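Local coordinates for water stress and hypersensitive response domain-containing protein (Archaeoglobus fulgidus DSM 4304, PDB 3BUT) that is of unknown function but belongs to the LEA_2 family of late embryogenesis abundant proteins, folds as a beta sandwich and possibly binds lipids, at residues S57-K62 with T67-S72. The protein carries 4 engineered substitutions. Sequence-based numbering, arbitrary orientation.
Sequences SPVTVK and TTLKFS
Val59 and Val61 meet Thr67 and Leu69 across the gap between two sheets, a largely apolar side-chain contact that closes one margin of the LEA_2 beta sandwich. Strand 48-61 edges a four-stranded antiparallel sheet and strand 66-76 a three-stranded one, and the chain crosses from the first to the second through the short link between the two segments. The strand axes run nearly antiparallel, at 155°, yet approach no closer than 8.3 Å, and no hydrogen bond joins them. Each strand pairs instead within its own sheet: Val59 and Val61 with Val36 and Ile34, Thr67 and Leu69 with Val26 and Ala24. Val61 and Thr67 lie flank to flank, pointing opposite ways. Both methyls of the valine straddle Thr67 CB, CG1 at 3.9 Å and CG2 at 4.0 Å, while Val61 CG1 comes closer still, 3.4 Å, to the hydroxyl oxygen Thr67 OG1. An alanine in place of Val61 would probably open a gap beside Thr67 and Leu69, because both methyls that touch them would be gone. Farther along the strand, buried Leu69 sets its CG beside its own backbone N (chi1 -51°), and with CD1 anti to CA, CD2 faces the valines. Leu69 CD2 touches both, from directions roughly at right angles, more loosely Val61 CG2 at 4.3 Å. Leu69 also packs on Val26 of its own sheet and on Val36 of the facing one. The other valine reaches this leucine with the branch that stands anti to its backbone N (chi1 168°): Val59 CG1 rests 3.8 Å from Leu69 CD2.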
ATOM      1  N   SER A  57      11.991 -18.626  19.316  1.00 25.56           N
ATOM      2  CA  SER A  57      12.939 -19.459  18.570  1.00 29.39           C
ATOM      3  C   SER A  57      14.357 -19.322  19.127  1.00 19.36           C
ATOM      4  O   SER A  57      15.097 -18.415  18.733  1.00 21.90           O
ATOM      5  CB  SER A  57      12.898 -19.127  17.071  1.00 32.60           C
ATOM      6  OG  SER A  57      13.536 -17.891  16.795  1.00 42.83           O
ATOM      7  N   PRO A  58      14.738 -20.217  20.055  1.00 16.70           N
ATOM      8  CA  PRO A  58      16.024 -20.082  20.737  1.00 19.90           C
ATOM      9  C   PRO A  58      17.221 -20.443  19.856  1.00 20.46           C
ATOM     10  O   PRO A  58      17.183 -21.444  19.145  1.00 25.96           O
ATOM     11  CB  PRO A  58      15.892 -21.029  21.940  1.00 22.95           C
ATOM     12  CG  PRO A  58      14.444 -21.471  21.958  1.00 19.13           C
ATOM     13  CD  PRO A  58      13.994 -21.389  20.544  1.00 23.49           C
ATOM     14  N   VAL A  59      18.251 -19.596  19.889  1.00 20.15           N
ATOM     15  CA  VAL A  59      19.466 -19.756  19.081  1.00 20.95           C
ATOM     16  C   VAL A  59      20.687 -19.447  19.948  1.00 17.28           C
ATOM     17  O   VAL A  59      20.709 -18.427  20.628  1.00 22.22           O
ATOM     18  CB  VAL A  59      19.465 -18.790  17.844  1.00 25.68           C
ATOM     19  CG1 VAL A  59      20.827 -18.734  17.171  1.00 34.94           C
ATOM     20  CG2 VAL A  59      18.420 -19.197  16.822  1.00 33.82           C
ATOM     21  N   THR A  60      21.693 -20.325  19.938  1.00 21.89           N
ATOM     22  CA  THR A  60      22.973 -20.024  20.600  1.00 25.04           C
ATOM     23  C   THR A  60      24.020 -19.449  19.664  1.00 26.98           C
ATOM     24  O   THR A  60      24.093 -19.822  18.499  1.00 40.29           O
ATOM     25  CB  THR A  60      23.639 -21.244  21.267  1.00 29.76           C
ATOM     26  OG1 THR A  60      23.540 -22.391  20.415  1.00 38.87           O
ATOM     27  CG2 THR A  60      23.025 -21.533  22.598  1.00 48.18           C
ATOM     28  N   VAL A  61      24.829 -18.538  20.193  1.00 22.60           N
ATOM     29  CA  VAL A  61      26.061 -18.124  19.540  1.00 18.03           C
ATOM     30  C   VAL A  61      27.199 -18.604  20.443  1.00 21.11           C
ATOM     31  O   VAL A  61      27.267 -18.218  21.606  1.00 19.88           O
ATOM     32  CB  VAL A  61      26.133 -16.593  19.327  1.00 20.82           C
ATOM     33  CG1 VAL A  61      27.269 -16.240  18.377  1.00 18.35           C
ATOM     34  CG2 VAL A  61      24.815 -16.053  18.780  1.00 29.24           C
ATOM     35  N   LYS A  62      28.064 -19.462  19.901  1.00 23.46           N
ATOM     36  CA  LYS A  62      29.184 -20.024  20.659  0.50 22.31           C
ATOM     37  C   LYS A  62      30.218 -18.937  20.947  1.00 19.14           C
ATOM     38  O   LYS A  62      30.321 -17.974  20.186  1.00 22.97           O
ATOM     39  CB  LYS A  62      29.814 -21.207  19.911  0.50 25.72           C
ATOM     40  CG  LYS A  62      29.057 -22.531  20.073  0.50 33.82           C
ATOM     41  CD  LYS A  62      30.000 -23.742  20.099  0.50 45.42           C
ATOM     42  CE  LYS A  62      30.406 -24.234  18.709  0.50 27.93           C
ATOM     43  NZ  LYS A  62      29.352 -25.056  18.048  0.50 25.46           N
ATOM     44  N   THR A  67      27.451 -15.648  14.100  1.00 31.57           N
ATOM     45  CA  THR A  67      26.214 -16.339  13.714  1.00 31.22           C
ATOM     46  C   THR A  67      25.251 -15.355  13.050  1.00 24.92           C
ATOM     47  O   THR A  67      25.088 -14.236  13.523  1.00 25.87           O
ATOM     48  CB  THR A  67      25.533 -16.965  14.964  1.00 23.15           C
ATOM     49  OG1 THR A  67      26.406 -17.937  15.547  1.00 56.61           O
ATOM     50  CG2 THR A  67      24.214 -17.648  14.621  1.00 36.40           C
ATOM     51  N   THR A  68      24.621 -15.765  11.953  1.00 20.69           N
ATOM     52  CA  THR A  68      23.533 -14.980  11.384  1.00 17.88           C
ATOM     53  C   THR A  68      22.231 -15.329  12.103  1.00 21.00           C
ATOM     54  O   THR A  68      21.824 -16.486  12.139  1.00 29.01           O
ATOM     55  CB  THR A  68      23.421 -15.171   9.860  1.00 21.48           C
ATOM     56  OG1 THR A  68      24.635 -14.731   9.247  1.00 33.89           O
ATOM     57  CG2 THR A  68      22.257 -14.362   9.274  1.00 18.66           C
ATOM     58  N   LEU A  69      21.612 -14.317  12.705  1.00 19.42           N
ATOM     59  CA  LEU A  69      20.307 -14.452  13.342  1.00 22.83           C
ATOM     60  C   LEU A  69      19.204 -13.970  12.406  1.00 19.03           C
ATOM     61  O   LEU A  69      19.378 -12.970  11.717  1.00 19.45           O
ATOM     62  CB  LEU A  69      20.241 -13.629  14.629  1.00 24.27           C
ATOM     63  CG  LEU A  69      21.306 -13.731  15.724  1.00 22.95           C
ATOM     64  CD1 LEU A  69      20.867 -12.894  16.910  1.00 27.33           C
ATOM     65  CD2 LEU A  69      21.573 -15.161  16.144  1.00 29.88           C
ATOM     66  N   LYS A  70      18.074 -14.677  12.425  1.00 22.18           N
ATOM     67  CA  LYS A  70      16.924 -14.373  11.570  0.70 23.04           C
ATOM     68  C   LYS A  70      15.736 -13.888  12.404  1.00 26.47           C
ATOM     69  O   LYS A  70      15.289 -14.569  13.339  1.00 28.53           O
ATOM     70  CB  LYS A  70      16.540 -15.609  10.736  0.70 17.64           C
ATOM     71  CG  LYS A  70      15.168 -15.554  10.056  0.70 29.49           C
ATOM     72  CD  LYS A  70      14.755 -16.930   9.539  0.70 30.07           C
ATOM     73  CE  LYS A  70      13.244 -17.153   9.640  0.70 45.46           C
ATOM     74  NZ  LYS A  70      12.451 -16.472   8.570  0.70 28.12           N
ATOM     75  N   PHE A  71      15.234 -12.709  12.053  1.00 22.57           N
ATOM     76  CA  PHE A  71      14.068 -12.115  12.688  1.00 23.03           C
ATOM     77  C   PHE A  71      12.936 -12.004  11.661  1.00 26.09           C
ATOM     78  O   PHE A  71      13.056 -11.313  10.649  1.00 26.28           O
ATOM     79  CB  PHE A  71      14.419 -10.745  13.287  1.00 25.50           C
ATOM     80  CG  PHE A  71      15.558 -10.784  14.279  1.00 22.50           C
ATOM     81  CD1 PHE A  71      15.334 -11.142  15.603  1.00 19.79           C
ATOM     82  CD2 PHE A  71      16.851 -10.463  13.886  1.00 25.98           C
ATOM     83  CE1 PHE A  71      16.380 -11.191  16.523  1.00 18.66           C
ATOM     84  CE2 PHE A  71      17.900 -10.509  14.792  1.00 22.17           C
ATOM     85  CZ  PHE A  71      17.664 -10.867  16.117  1.00 29.43           C
ATOM     86  N   SER A  72      11.850 -12.723  11.917  1.00 19.83           N
ATOM     87  CA  SER A  72      10.693 -12.718  11.045  1.00 12.02           C
ATOM     88  C   SER A  72       9.679 -11.720  11.572  1.00 19.97           C
ATOM     89  O   SER A  72       9.101 -11.917  12.638  1.00 32.00           O
ATOM     90  CB  SER A  72      10.082 -14.118  10.979  1.00 22.01           C
ATOM     91  OG  SER A  72       8.922 -14.130  10.169  1.00 41.42           O
TER